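Side-chain contacts in anthranilate-CoA ligase (Stigmatella aurantiaca, PDB 4WV3), which belongs to the AMP-binding enzyme family of the ANL clan and has a small C-terminal domain of its own family: residues P21-K26 / L206-R211; L103-A108 / Y377-E382; D333-S338 / F400-G405; L433-A438 / T477-E482. All blocks are in the same frame, centred on the assembly; numbering follows the deposited sequence.

Contact 1 of 4, residues P21-K26 / L206-R211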
loop_
_atom_site.group_PDB
_atom_site.type_symbol
_atom_site.label_atom_id
_atom_site.label_comp_id
_atom_site.label_asym_id
_atom_site.label_seq_id
_atom_site.Cartn_x
_atom_site.Cartn_y
_atom_site.Cartn_z
ATOM N N PRO A 21 21.442 -4.566 21.482
ATOM C CA PRO A 21 22.408 -3.514 21.153
ATOM C C PRO A 21 23.388 -3.911 20.050
ATOM O O PRO A 21 24.292 -3.131 19.749
ATOM C CB PRO A 21 23.171 -3.355 22.464
ATOM C CG PRO A 21 23.222 -4.752 23.004
ATOM C CD PRO A 21 21.936 -5.432 22.569
ATOM N N VAL A 22 23.213 -5.090 19.460
ATOM C CA VAL A 22 24.200 -5.620 18.517
ATOM C C VAL A 22 24.399 -4.746 17.272
ATOM O O VAL A 22 25.530 -4.539 16.829
ATOM C CB VAL A 22 23.897 -7.090 18.119
ATOM C CG1 VAL A 22 22.501 -7.222 17.528
ATOM C CG2 VAL A 22 24.951 -7.614 17.152
ATOM N N ARG A 23 23.308 -4.221 16.724
ATOM C CA ARG A 23 23.391 -3.371 15.543
ATOM C C ARG A 23 23.154 -1.907 15.892
ATOM O O ARG A 23 22.555 -1.165 15.114
ATOM C CB ARG A 23 22.382 -3.817 14.484
ATOM C CG ARG A 23 22.581 -5.235 13.985
ATOM C CD ARG A 23 21.609 -5.546 12.861
ATOM N NE ARG A 23 21.649 -6.953 12.472
ATOM C CZ ARG A 23 20.868 -7.891 12.995
ATOM N NH1 ARG A 23 19.983 -7.574 13.932
ATOM N NH2 ARG A 23 20.968 -9.148 12.583
ATOM N N ALA A 24 23.631 -1.497 17.063
ATOM C CA ALA A 24 23.439 -0.132 17.536
ATOM C C ALA A 24 24.065 0.906 16.608
ATOM O O ALA A 24 23.545 2.011 16.464
ATOM C CB ALA A 24 23.989 0.022 18.947
ATOM N N ASN A 25 25.177 0.546 15.975
ATOM C CA ASN A 25 25.913 1.491 15.139
ATOM C C ASN A 25 25.719 1.310 13.635
ATOM O O ASN A 25 26.331 2.023 12.839
ATOM C CB ASN A 25 27.402 1.473 15.490
ATOM C CG ASN A 25 27.706 2.235 16.763
ATOM O OD1 ASN A 25 26.798 2.613 17.504
ATOM N ND2 ASN A 25 28.987 2.467 17.023
ATOM N N LYS A 26 24.875 0.362 13.244
ATOM C CA LYS A 26 24.532 0.209 11.835
ATOM C C LYS A 26 23.468 1.227 11.446
ATOM O O LYS A 26 22.480 1.401 12.159
ATOM C CB LYS A 26 24.031 -1.204 11.533
ATOM C CG LYS A 26 23.547 -1.368 10.099
ATOM C CD LYS A 26 23.048 -2.772 9.806
ATOM C CE LYS A 26 22.567 -2.878 8.364
ATOM N NZ LYS A 26 22.102 -4.248 8.016
ATOM N N LEU A 206 13.891 -11.526 2.878
ATOM C CA LEU A 206 14.647 -10.402 3.420
ATOM C C LEU A 206 15.718 -10.869 4.397
ATOM O O LEU A 206 15.473 -11.739 5.233
ATOM C CB LEU A 206 13.718 -9.405 4.115
ATOM C CG LEU A 206 13.127 -8.295 3.248
ATOM C CD1 LEU A 206 12.339 -7.318 4.103
ATOM C CD2 LEU A 206 14.228 -7.575 2.487
ATOM N N ARG A 207 16.904 -10.282 4.285
ATOM C CA ARG A 207 18.015 -10.621 5.165
ATOM C C ARG A 207 18.720 -9.366 5.674
ATOM O O ARG A 207 18.416 -8.255 5.243
ATOM C CB ARG A 207 18.996 -11.556 4.452
ATOM C CG ARG A 207 19.427 -11.079 3.075
ATOM C CD ARG A 207 19.713 -12.255 2.154
ATOM N NE ARG A 207 20.188 -11.824 0.842
ATOM C CZ ARG A 207 20.282 -12.621 -0.218
ATOM N NH1 ARG A 207 19.925 -13.896 -0.126
ATOM N NH2 ARG A 207 20.726 -12.144 -1.372
ATOM N N GLU A 208 19.660 -9.555 6.594
ATOM C CA GLU A 208 20.341 -8.445 7.255
ATOM C C GLU A 208 21.165 -7.585 6.291
ATOM O O GLU A 208 21.327 -6.381 6.502
ATOM C CB GLU A 208 21.218 -8.975 8.398
ATOM C CG GLU A 208 21.931 -7.906 9.213
ATOM C CD GLU A 208 23.335 -7.630 8.711
ATOM O OE1 GLU A 208 23.865 -8.458 7.940
ATOM O OE2 GLU A 208 23.908 -6.585 9.086
ATOM N N SER A 209 21.670 -8.203 5.228
ATOM C CA SER A 209 22.498 -7.495 4.256
ATOM C C SER A 209 21.670 -6.661 3.279
ATOM O O SER A 209 22.219 -5.879 2.503
ATOM C CB SER A 209 23.376 -8.483 3.485
ATOM O OG SER A 209 22.585 -9.448 2.815
ATOM N N ASP A 210 20.352 -6.830 3.319
ATOM C CA ASP A 210 19.461 -6.120 2.404
ATOM C C ASP A 210 19.262 -4.654 2.775
ATOM O O ASP A 210 19.562 -4.231 3.893
ATOM C CB ASP A 210 18.099 -6.815 2.327
ATOM C CG ASP A 210 18.092 -7.985 1.364
ATOM O OD1 ASP A 210 18.760 -7.897 0.312
ATOM O OD2 ASP A 210 17.415 -8.991 1.659
ATOM N N ARG A 211 18.753 -3.887 1.816
ATOM C CA ARG A 211 18.384 -2.495 2.035
ATOM C C ARG A 211 17.143 -2.178 1.212
ATOM O O ARG A 211 17.173 -2.235 -0.016
ATOM C CB ARG A 211 19.529 -1.563 1.647
ATOM C CG ARG A 211 19.172 -0.087 1.702
ATOM C CD ARG A 211 20.405 0.774 1.495
ATOM N NE ARG A 211 21.422 0.498 2.503
ATOM C CZ ARG A 211 22.646 1.016 2.495
ATOM N NH1 ARG A 211 23.013 1.840 1.523
ATOM N NH2 ARG A 211 23.504 0.707 3.457
#
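Lys26 reaches Glu208 as a straight rod: its CG lies opposite the backbone N (chi1 175°) and every later bond is extended. Glu208 also starts with CG opposite its N, but the chain then bends at chi2 (-94°), which turns the carboxylate across the end of the lysine. Lys26 NZ forms a salt bridge with Glu208 OE2 at 3.1 Å. The ammonium sits well above the carboxylate plane, 58° out of it. Gly235 O accepts a hydrogen bond from the same nitrogen, so the ammonium is shared between the glutamate and a third loop. Lys26 NZ is also 2.7 Å from the backbone Glu208 O.

Arg23 comes to the same glutamate from another direction. Its NE lies 3.4 Å from Glu208 CG, so the guanidinium packs on the aliphatic part of the side chain. Arg23 NE stays 4.1 Å from Glu208 OE2, beyond a salt bridge, though the opposite charges probably still attract.

Glu208 sits in a type I turn from Arg207 to Asp210. Asp210 OD2 takes a hydrogen bond from Arg207 N at 3.0 Å and ties the turn together.

This is a surface contact between loops. The two loops and Gly235 lead into strands 27-30, 211-214 and 237-239, three parallel neighbours in the mixed beta sheet, and Lys26 links their entry ends.

Contact 2 of 4, residues L103-A108 / Y377-E382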
loop_
_atom_site.group_PDB
_atom_site.type_symbol
_atom_site.label_atom_id
_atom_site.label_comp_id
_atom_site.label_asym_id
_atom_site.label_seq_id
_atom_site.Cartn_x
_atom_site.Cartn_y
_atom_site.Cartn_z
ATOM N N LEU A 103 -9.259 12.787 12.462
ATOM C CA LEU A 103 -8.827 13.224 13.786
ATOM C C LEU A 103 -9.950 13.186 14.820
ATOM O O LEU A 103 -9.706 12.944 16.002
ATOM C CB LEU A 103 -8.211 14.622 13.716
ATOM C CG LEU A 103 -6.932 14.717 12.882
ATOM C CD1 LEU A 103 -6.358 16.124 12.924
ATOM C CD2 LEU A 103 -5.908 13.699 13.360
ATOM N N ARG A 104 -11.178 13.424 14.371
ATOM C CA ARG A 104 -12.332 13.382 15.260
ATOM C C ARG A 104 -12.734 11.940 15.546
ATOM O O ARG A 104 -13.161 11.609 16.652
ATOM C CB ARG A 104 -13.513 14.132 14.644
ATOM C CG ARG A 104 -14.713 14.267 15.569
ATOM C CD ARG A 104 -15.973 14.619 14.799
ATOM N NE ARG A 104 -15.749 15.697 13.840
ATOM C CZ ARG A 104 -15.802 16.990 14.141
ATOM N NH1 ARG A 104 -16.068 17.373 15.382
ATOM N NH2 ARG A 104 -15.584 17.900 13.204
ATOM N N ASP A 105 -12.590 11.085 14.539
ATOM C CA ASP A 105 -13.010 9.692 14.641
ATOM C C ASP A 105 -12.116 8.885 15.579
ATOM O O ASP A 105 -12.565 7.916 16.191
ATOM C CB ASP A 105 -13.055 9.047 13.253
ATOM C CG ASP A 105 -13.649 7.653 13.273
ATOM O OD1 ASP A 105 -14.867 7.526 13.521
ATOM O OD2 ASP A 105 -12.899 6.686 13.025
ATOM N N CYS A 106 -10.855 9.286 15.696
ATOM C CA CYS A 106 -9.921 8.584 16.573
ATOM C C CYS A 106 -9.661 9.349 17.871
ATOM O O CYS A 106 -8.870 8.909 18.708
ATOM C CB CYS A 106 -8.605 8.284 15.847
ATOM S SG CYS A 106 -7.613 9.733 15.415
ATOM N N ARG A 107 -10.336 10.486 18.028
ATOM C CA ARG A 107 -10.232 11.317 19.230
ATOM C C ARG A 107 -8.792 11.685 19.580
ATOM O O ARG A 107 -8.412 11.683 20.751
ATOM C CB ARG A 107 -10.894 10.630 20.430
ATOM C CG ARG A 107 -12.332 10.202 20.200
ATOM C CD ARG A 107 -12.978 9.713 21.491
ATOM N NE ARG A 107 -13.567 10.805 22.263
ATOM C CZ ARG A 107 -12.948 11.451 23.246
ATOM N NH1 ARG A 107 -11.712 11.119 23.588
ATOM N NH2 ARG A 107 -13.571 12.430 23.889
ATOM N N ALA A 108 -7.998 12.001 18.563
ATOM C CA ALA A 108 -6.586 12.313 18.756
ATOM C C ALA A 108 -6.379 13.555 19.620
ATOM O O ALA A 108 -6.816 14.649 19.266
ATOM C CB ALA A 108 -5.894 12.482 17.412
ATOM N N TYR A 377 -13.423 -3.230 11.889
ATOM C CA TYR A 377 -13.089 -1.855 11.539
ATOM C C TYR A 377 -13.258 -0.955 12.754
ATOM O O TYR A 377 -13.810 -1.370 13.773
ATOM C CB TYR A 377 -13.981 -1.341 10.405
ATOM C CG TYR A 377 -13.711 -1.970 9.059
ATOM C CD1 TYR A 377 -12.526 -1.720 8.379
ATOM C CD2 TYR A 377 -14.649 -2.801 8.459
ATOM C CE1 TYR A 377 -12.277 -2.289 7.146
ATOM C CE2 TYR A 377 -14.408 -3.375 7.225
ATOM C CZ TYR A 377 -13.221 -3.115 6.572
ATOM O OH TYR A 377 -12.979 -3.684 5.343
ATOM N N TRP A 378 -12.782 0.279 12.638
ATOM C CA TRP A 378 -12.997 1.275 13.679
ATOM C C TRP A 378 -14.167 2.178 13.299
ATOM O O TRP A 378 -14.129 2.863 12.275
ATOM C CB TRP A 378 -11.730 2.101 13.915
ATOM C CG TRP A 378 -11.876 3.118 15.008
ATOM C CD1 TRP A 378 -11.890 4.476 14.868
ATOM C CD2 TRP A 378 -12.042 2.857 16.407
ATOM N NE1 TRP A 378 -12.047 5.076 16.094
ATOM C CE2 TRP A 378 -12.143 4.104 17.056
ATOM C CE3 TRP A 378 -12.111 1.691 17.175
ATOM C CZ2 TRP A 378 -12.311 4.218 18.435
ATOM C CZ3 TRP A 378 -12.277 1.805 18.545
ATOM C CH2 TRP A 378 -12.376 3.059 19.160
ATOM N N HIS A 379 -15.206 2.156 14.129
ATOM C CA HIS A 379 -16.420 2.941 13.907
ATOM C C HIS A 379 -17.131 2.612 12.596
ATOM O O HIS A 379 -17.597 3.506 11.891
ATOM C CB HIS A 379 -16.133 4.442 14.008
ATOM C CG HIS A 379 -15.824 4.902 15.398
ATOM N ND1 HIS A 379 -15.311 6.151 15.673
ATOM C CD2 HIS A 379 -15.960 4.279 16.592
ATOM C CE1 HIS A 379 -15.142 6.276 16.978
ATOM N NE2 HIS A 379 -15.528 5.155 17.558
ATOM N N ASN A 380 -17.212 1.325 12.278
ATOM C CA ASN A 380 -18.022 0.870 11.156
ATOM C C ASN A 380 -18.608 -0.511 11.427
ATOM O O ASN A 380 -18.188 -1.507 10.836
ATOM C CB ASN A 380 -17.222 0.877 9.854
ATOM C CG ASN A 380 -18.042 1.366 8.677
ATOM O OD1 ASN A 380 -17.583 2.190 7.885
ATOM N ND2 ASN A 380 -19.270 0.870 8.565
ATOM N N PHE A 381 -19.581 -0.545 12.333
ATOM C CA PHE A 381 -20.215 -1.775 12.797
ATOM C C PHE A 381 -20.743 -2.635 11.652
ATOM O O PHE A 381 -20.479 -3.835 11.595
ATOM C CB PHE A 381 -21.346 -1.419 13.769
ATOM C CG PHE A 381 -22.127 -2.600 14.271
ATOM C CD1 PHE A 381 -21.671 -3.342 15.347
ATOM C CD2 PHE A 381 -23.336 -2.947 13.688
ATOM C CE1 PHE A 381 -22.395 -4.422 15.819
ATOM C CE2 PHE A 381 -24.063 -4.025 14.155
ATOM C CZ PHE A 381 -23.594 -4.762 15.224
ATOM N N GLU A 382 -21.480 -2.012 10.737
ATOM C CA GLU A 382 -22.112 -2.732 9.636
ATOM C C GLU A 382 -21.097 -3.362 8.684
ATOM O O GLU A 382 -21.233 -4.523 8.302
ATOM C CB GLU A 382 -23.045 -1.803 8.859
ATOM C CG GLU A 382 -23.902 -2.511 7.825
ATOM C CD GLU A 382 -24.617 -1.543 6.903
ATOM O OE1 GLU A 382 -23.930 -0.842 6.130
ATOM O OE2 GLU A 382 -25.863 -1.480 6.954
HETATM O O HOH W 1 -13.487 5.295 10.925
#
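His379 ND1 donates to Asp105 OD1 at 2.6 Å, with an N-H...O angle of 159°. The oxygen lies in the plane of the imidazole, at its edge. Relative to the carboxylate, however, the donor stands above the plane, and the two flat groups are steeply turned, 82° apart. Asp105 CG lies opposite its backbone N (chi1 -173°), and this sends the carboxylate across to His379.

The other carboxylate oxygen, Asp105 OD2, is held by a water and by Tyr174 OH. The water donates to Asp105 OD2 at 2.6 Å and to Trp378 O at 2.9 Å, so it bridges the carboxylate and the opposite backbone. Tyr174, on strand 169-175, adds a hydrogen bond to the same oxygen from outside the two segments.

Trp378 uses the backbone of the same aspartate. Its NE1 donates to Asp105 O at 2.9 Å from above the carbonyl plane, while the oxygen stays close to the indole plane. The His379 imidazole lies over one face of the Trp378 indole, offset toward its rim, with His379 NE2 3.3 Å above that plane.

Asp105 is the last residue of helix 96-105, which ends in a Schellman motif with Arg107 at positive phi. From this helix end Asp105 holds two aromatic side chains, Trp378 through its carbonyl and His379 through its carboxylate. The bond to OD1 places a proton on His379 ND1, and the carboxylate would probably favour the imidazolium form.

Contact 3 of 4, residues D333-S338 / F400-G405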
loop_
_atom_site.group_PDB
_atom_site.type_symbol
_atom_site.label_atom_id
_atom_site.label_comp_id
_atom_site.label_asym_id
_atom_site.label_seq_id
_atom_site.Cartn_x
_atom_site.Cartn_y
_atom_site.Cartn_z
ATOM N N ASP A 333 9.830 -18.931 -7.896
ATOM C CA ASP A 333 8.595 -19.258 -8.601
ATOM C C ASP A 333 7.801 -18.009 -8.972
ATOM O O ASP A 333 7.144 -17.403 -8.124
ATOM C CB ASP A 333 7.736 -20.206 -7.759
ATOM C CG ASP A 333 6.546 -20.753 -8.523
ATOM O OD1 ASP A 333 6.561 -20.698 -9.771
ATOM O OD2 ASP A 333 5.597 -21.246 -7.877
ATOM N N ILE A 334 7.867 -17.629 -10.245
ATOM C CA ILE A 334 7.162 -16.452 -10.738
ATOM C C ILE A 334 6.332 -16.765 -11.976
ATOM O O ILE A 334 6.844 -17.309 -12.954
ATOM C CB ILE A 334 8.141 -15.315 -11.106
ATOM C CG1 ILE A 334 8.921 -14.852 -9.877
ATOM C CG2 ILE A 334 7.393 -14.143 -11.729
ATOM C CD1 ILE A 334 9.880 -13.725 -10.158
ATOM N N ARG A 335 5.049 -16.424 -11.927
ATOM C CA ARG A 335 4.217 -16.437 -13.122
ATOM C C ARG A 335 3.739 -15.019 -13.416
ATOM O O ARG A 335 2.853 -14.505 -12.730
ATOM C CB ARG A 335 3.033 -17.392 -12.969
ATOM C CG ARG A 335 2.056 -17.345 -14.135
ATOM C CD ARG A 335 1.328 -18.667 -14.308
ATOM N NE ARG A 335 2.249 -19.748 -14.650
ATOM C CZ ARG A 335 1.870 -20.979 -14.977
ATOM N NH1 ARG A 335 0.582 -21.291 -15.010
ATOM N NH2 ARG A 335 2.778 -21.898 -15.273
ATOM N N PRO A 336 4.342 -14.379 -14.430
ATOM C CA PRO A 336 4.071 -12.985 -14.803
ATOM C C PRO A 336 2.588 -12.713 -15.049
ATOM O O PRO A 336 1.963 -13.375 -15.878
ATOM C CB PRO A 336 4.863 -12.816 -16.103
ATOM C CG PRO A 336 5.973 -13.804 -15.992
ATOM C CD PRO A 336 5.379 -14.986 -15.283
ATOM N N GLY A 337 2.038 -11.746 -14.323
ATOM C CA GLY A 337 0.645 -11.373 -14.476
ATOM C C GLY A 337 -0.242 -11.918 -13.374
ATOM O O GLY A 337 -1.373 -11.466 -13.197
ATOM N N SER A 338 0.271 -12.893 -12.629
ATOM C CA SER A 338 -0.503 -13.531 -11.570
ATOM C C SER A 338 -0.073 -13.055 -10.187
ATOM O O SER A 338 0.973 -12.423 -10.033
ATOM C CB SER A 338 -0.367 -15.052 -11.651
ATOM O OG SER A 338 0.944 -15.460 -11.300
ATOM N N PHE A 400 -9.376 -16.220 -9.842
ATOM C CA PHE A 400 -9.494 -17.584 -10.341
ATOM C C PHE A 400 -8.123 -18.248 -10.342
ATOM O O PHE A 400 -7.096 -17.569 -10.369
ATOM C CB PHE A 400 -10.147 -17.632 -11.729
ATOM C CG PHE A 400 -9.304 -17.045 -12.827
ATOM C CD1 PHE A 400 -8.449 -17.849 -13.567
ATOM C CD2 PHE A 400 -9.383 -15.698 -13.135
ATOM C CE1 PHE A 400 -7.678 -17.315 -14.583
ATOM C CE2 PHE A 400 -8.615 -15.158 -14.152
ATOM C CZ PHE A 400 -7.763 -15.969 -14.877
ATOM N N VAL A 401 -8.110 -19.576 -10.302
ATOM C CA VAL A 401 -6.861 -20.316 -10.177
ATOM C C VAL A 401 -6.486 -21.034 -11.469
ATOM O O VAL A 401 -7.333 -21.643 -12.122
ATOM C CB VAL A 401 -6.934 -21.335 -9.022
ATOM C CG1 VAL A 401 -5.587 -22.005 -8.814
ATOM C CG2 VAL A 401 -7.383 -20.648 -7.743
ATOM N N ASP A 402 -5.208 -20.955 -11.828
ATOM C CA ASP A 402 -4.670 -21.662 -12.985
ATOM C C ASP A 402 -4.829 -23.171 -12.867
ATOM O O ASP A 402 -5.214 -23.692 -11.819
ATOM C CB ASP A 402 -3.184 -21.341 -13.153
ATOM C CG ASP A 402 -2.944 -20.150 -14.047
ATOM O OD1 ASP A 402 -3.931 -19.486 -14.428
ATOM O OD2 ASP A 402 -1.768 -19.872 -14.364
ATOM N N ALA A 403 -4.516 -23.871 -13.951
ATOM C CA ALA A 403 -4.455 -25.325 -13.924
ATOM C C ALA A 403 -3.160 -25.750 -13.240
ATOM O O ALA A 403 -2.989 -26.912 -12.871
ATOM C CB ALA A 403 -4.527 -25.885 -15.331
ATOM N N ASP A 404 -2.251 -24.793 -13.075
ATOM C CA ASP A 404 -0.983 -25.033 -12.398
ATOM C C ASP A 404 -1.007 -24.507 -10.965
ATOM O O ASP A 404 -0.020 -24.617 -10.238
ATOM C CB ASP A 404 0.170 -24.395 -13.177
ATOM C CG ASP A 404 0.394 -25.051 -14.527
ATOM O OD1 ASP A 404 0.221 -26.283 -14.628
ATOM O OD2 ASP A 404 0.743 -24.333 -15.488
ATOM N N GLY A 405 -2.136 -23.929 -10.567
ATOM C CA GLY A 405 -2.318 -23.475 -9.200
ATOM C C GLY A 405 -1.993 -22.012 -8.955
ATOM O O GLY A 405 -1.787 -21.602 -7.814
#
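A type II turn from Arg335 to Ser338, with Gly337 at positive phi, faces the bend after strand 392-401, and the nearest CA atoms, those of Arg335 and Asp404, are 10.1 Å apart. The Arg335 side chain spans that gap. It leaves its backbone extended and then bends at chi3 (-64°), which turns the guanidinium edge toward two aspartates.

Arg335 NH1 serves both of them. It donates to Asp402 OD2 at 2.8 Å and to Asp404 OD2 at 3.1 Å, and both oxygens lie near the guanidinium plane. Arg335 NH2 adds a longer bond to Asp404 OD2 at 3.2 Å. Asp404 is therefore gripped end-on by two nitrogens that share one oxygen. Its carboxylate stands steeply to the guanidinium, with the planes 72° apart. NH1 meets the anti lone pair of Asp404 OD2, the one away from the other carboxylate oxygen.

Asp402 OD2 has a second donor in Trp408 NE1, which helps to fix its position. Tyr406 and Trp408 also touch the arginine side chain. On the turn itself, Arg335 O accepts from Ser338 N at 3.0 Å and from Ser338 OG.

The three charged residues make a salt-bridge network at the surface. It joins the loop before strand 341-342 to the connection of the antiparallel beta hairpin formed by strands 392-401 and 407-412.

Contact 4 of 4, residues L433-A438 / T477-E482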
loop_
_atom_site.group_PDB
_atom_site.type_symbol
_atom_site.label_atom_id
_atom_site.label_comp_id
_atom_site.label_asym_id
_atom_site.label_seq_id
_atom_site.Cartn_x
_atom_site.Cartn_y
_atom_site.Cartn_z
ATOM N N LEU A 433 -4.397 -4.454 -23.292
ATOM C CA LEU A 433 -4.181 -3.129 -23.865
ATOM C C LEU A 433 -2.758 -2.630 -23.634
ATOM O O LEU A 433 -2.163 -1.996 -24.505
ATOM C CB LEU A 433 -5.181 -2.128 -23.282
ATOM C CG LEU A 433 -6.642 -2.272 -23.709
ATOM C CD1 LEU A 433 -7.547 -1.496 -22.770
ATOM C CD2 LEU A 433 -6.821 -1.787 -25.135
ATOM N N ILE A 434 -2.214 -2.926 -22.459
ATOM C CA ILE A 434 -0.894 -2.427 -22.085
ATOM C C ILE A 434 0.228 -3.136 -22.848
ATOM O O ILE A 434 1.377 -2.695 -22.830
ATOM C CB ILE A 434 -0.660 -2.533 -20.560
ATOM C CG1 ILE A 434 0.328 -1.461 -20.091
ATOM C CG2 ILE A 434 -0.200 -3.934 -20.179
ATOM C CD1 ILE A 434 0.494 -1.397 -18.588
ATOM N N GLN A 435 -0.112 -4.230 -23.525
ATOM C CA GLN A 435 0.853 -4.944 -24.355
ATOM C C GLN A 435 1.300 -4.088 -25.537
ATOM O O GLN A 435 2.435 -4.202 -25.999
ATOM C CB GLN A 435 0.272 -6.267 -24.856
ATOM C CG GLN A 435 0.102 -7.320 -23.776
ATOM C CD GLN A 435 -0.515 -8.601 -24.302
ATOM O OE1 GLN A 435 -1.025 -8.643 -25.421
ATOM N NE2 GLN A 435 -0.471 -9.653 -23.495
ATOM N N HIS A 436 0.404 -3.234 -26.022
ATOM C CA HIS A 436 0.745 -2.312 -27.097
ATOM C C HIS A 436 1.745 -1.278 -26.588
ATOM O O HIS A 436 1.512 -0.636 -25.564
ATOM C CB HIS A 436 -0.505 -1.622 -27.644
ATOM C CG HIS A 436 -0.279 -0.911 -28.942
ATOM N ND1 HIS A 436 0.379 0.298 -29.024
ATOM C CD2 HIS A 436 -0.614 -1.242 -30.211
ATOM C CE1 HIS A 436 0.435 0.682 -30.285
ATOM N NE2 HIS A 436 -0.161 -0.234 -31.027
ATOM N N PRO A 437 2.863 -1.110 -27.311
ATOM C CA PRO A 437 4.006 -0.299 -26.871
ATOM C C PRO A 437 3.707 1.194 -26.734
ATOM O O PRO A 437 4.521 1.919 -26.164
ATOM C CB PRO A 437 5.040 -0.527 -27.978
ATOM C CG PRO A 437 4.233 -0.887 -29.176
ATOM C CD PRO A 437 3.082 -1.688 -28.649
ATOM N N ALA A 438 2.567 1.645 -27.249
ATOM C CA ALA A 438 2.213 3.059 -27.180
ATOM C C ALA A 438 1.427 3.383 -25.913
ATOM O O ALA A 438 1.282 4.548 -25.542
ATOM C CB ALA A 438 1.427 3.470 -28.414
ATOM N N THR A 477 -7.312 -1.589 -31.769
ATOM C CA THR A 477 -8.531 -2.325 -32.082
ATOM C C THR A 477 -8.218 -3.733 -32.578
ATOM O O THR A 477 -8.802 -4.709 -32.109
ATOM C CB THR A 477 -9.374 -1.591 -33.142
ATOM O OG1 THR A 477 -9.725 -0.289 -32.659
ATOM C CG2 THR A 477 -10.643 -2.369 -33.452
ATOM N N ASP A 478 -7.291 -3.832 -33.526
ATOM C CA ASP A 478 -6.912 -5.124 -34.091
ATOM C C ASP A 478 -6.186 -5.996 -33.071
ATOM O O ASP A 478 -6.225 -7.224 -33.151
ATOM C CB ASP A 478 -6.047 -4.936 -35.339
ATOM C CG ASP A 478 -6.780 -4.213 -36.453
ATOM O OD1 ASP A 478 -8.029 -4.175 -36.417
ATOM O OD2 ASP A 478 -6.108 -3.687 -37.365
ATOM N N HIS A 479 -5.524 -5.354 -32.114
ATOM C CA HIS A 479 -4.822 -6.070 -31.058
ATOM C C HIS A 479 -5.810 -6.722 -30.095
ATOM O O HIS A 479 -5.563 -7.813 -29.580
ATOM C CB HIS A 479 -3.892 -5.122 -30.300
ATOM C CG HIS A 479 -3.200 -5.754 -29.134
ATOM N ND1 HIS A 479 -2.340 -6.824 -29.268
ATOM C CD2 HIS A 479 -3.240 -5.468 -27.811
ATOM C CE1 HIS A 479 -1.880 -7.168 -28.079
ATOM N NE2 HIS A 479 -2.411 -6.361 -27.177
ATOM N N CYS A 480 -6.932 -6.049 -29.859
ATOM C CA CYS A 480 -7.959 -6.563 -28.960
ATOM C C CYS A 480 -8.783 -7.665 -29.619
ATOM O O CYS A 480 -9.350 -8.519 -28.940
ATOM C CB CYS A 480 -8.875 -5.431 -28.488
ATOM S SG CYS A 480 -8.075 -4.240 -27.393
ATOM N N THR A 481 -8.844 -7.636 -30.946
ATOM C CA THR A 481 -9.568 -8.652 -31.700
ATOM C C THR A 481 -8.797 -9.970 -31.688
ATOM O O THR A 481 -9.387 -11.049 -31.654
ATOM C CB THR A 481 -9.802 -8.202 -33.156
ATOM O OG1 THR A 481 -10.464 -6.931 -33.164
ATOM C CG2 THR A 481 -10.653 -9.216 -33.907
ATOM N N GLU A 482 -7.472 -9.871 -31.700
ATOM C CA GLU A 482 -6.617 -11.051 -31.748
ATOM C C GLU A 482 -6.420 -11.706 -30.383
ATOM O O GLU A 482 -6.194 -12.912 -30.296
ATOM C CB GLU A 482 -5.255 -10.699 -32.351
ATOM C CG GLU A 482 -5.298 -10.347 -33.828
ATOM C CD GLU A 482 -3.948 -9.908 -34.362
ATOM O OE1 GLU A 482 -3.173 -9.299 -33.594
ATOM O OE2 GLU A 482 -3.661 -10.176 -35.547
#
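Within the C-terminal domain, the turn that follows helix 426-433 packs against helix 470-483. Leu433 and Cys480 form the apolar part. Leu433 CD2 touches Cys480 SG at 3.6 Å, and both residues are buried. Leu433 also meets Ile476 on the same helix and Cys442 and Val444 on strand 439-448.

Gln435 and His479 meet nearer the surface. Gln435 OE1 comes to the edge of the imidazole, close to its plane, 3.2 Å from His479 CE1. The amide and ring planes are 56° apart. Gln435 CB also approaches the ring, 3.5 Å from His479 NE2. His479 CG lies opposite its backbone N (chi1 176°), which swings the ring off the helix toward the turn. His479 NE2 is hydrogen-bonded to Thr432 O, in the last turn of helix 426-433.

A type I turn from Leu433 to His436 shapes this side, closed by His436 N to Leu433 O at 3.2 Å. His436 ND1 accepts from Ala438 N at 3.1 Å, and its NE2 bonds to Gln475 OE1 on helix 470-483.

The bonding implies particular protons. ND1 of His436 acts as an acceptor, so its proton probably sits on NE2. NE2 of His479 faces a carbonyl oxygen and so probably carries a proton too. His436 thus ties the turn to helix 470-483, and His479 ties that helix to the end of helix 426-433.

The four contacts lie apart and none touches another. Contacts 1 and 2 interleave along the chain, as do contacts 2 and 3, while contact 4 comes last and closes within the C-terminal domain. Contacts 1 and 3 adjoin the same mixed sheet: contact 1 at strands 27-30 and 211-214, contact 3 at its edge strand 341-342. Their centres are about 34 Å apart. Contact 3 also lies on strand 392-401 of the antiparallel sheet; segment 377-382 of contact 2 falls between that sheet's strands 364-369 and 388-389. Contacts 3 and 4 are the closest pair, about 22 Å between centres. Each contact joins a loop or helix end to a part of the chain 39 to 269 residues away.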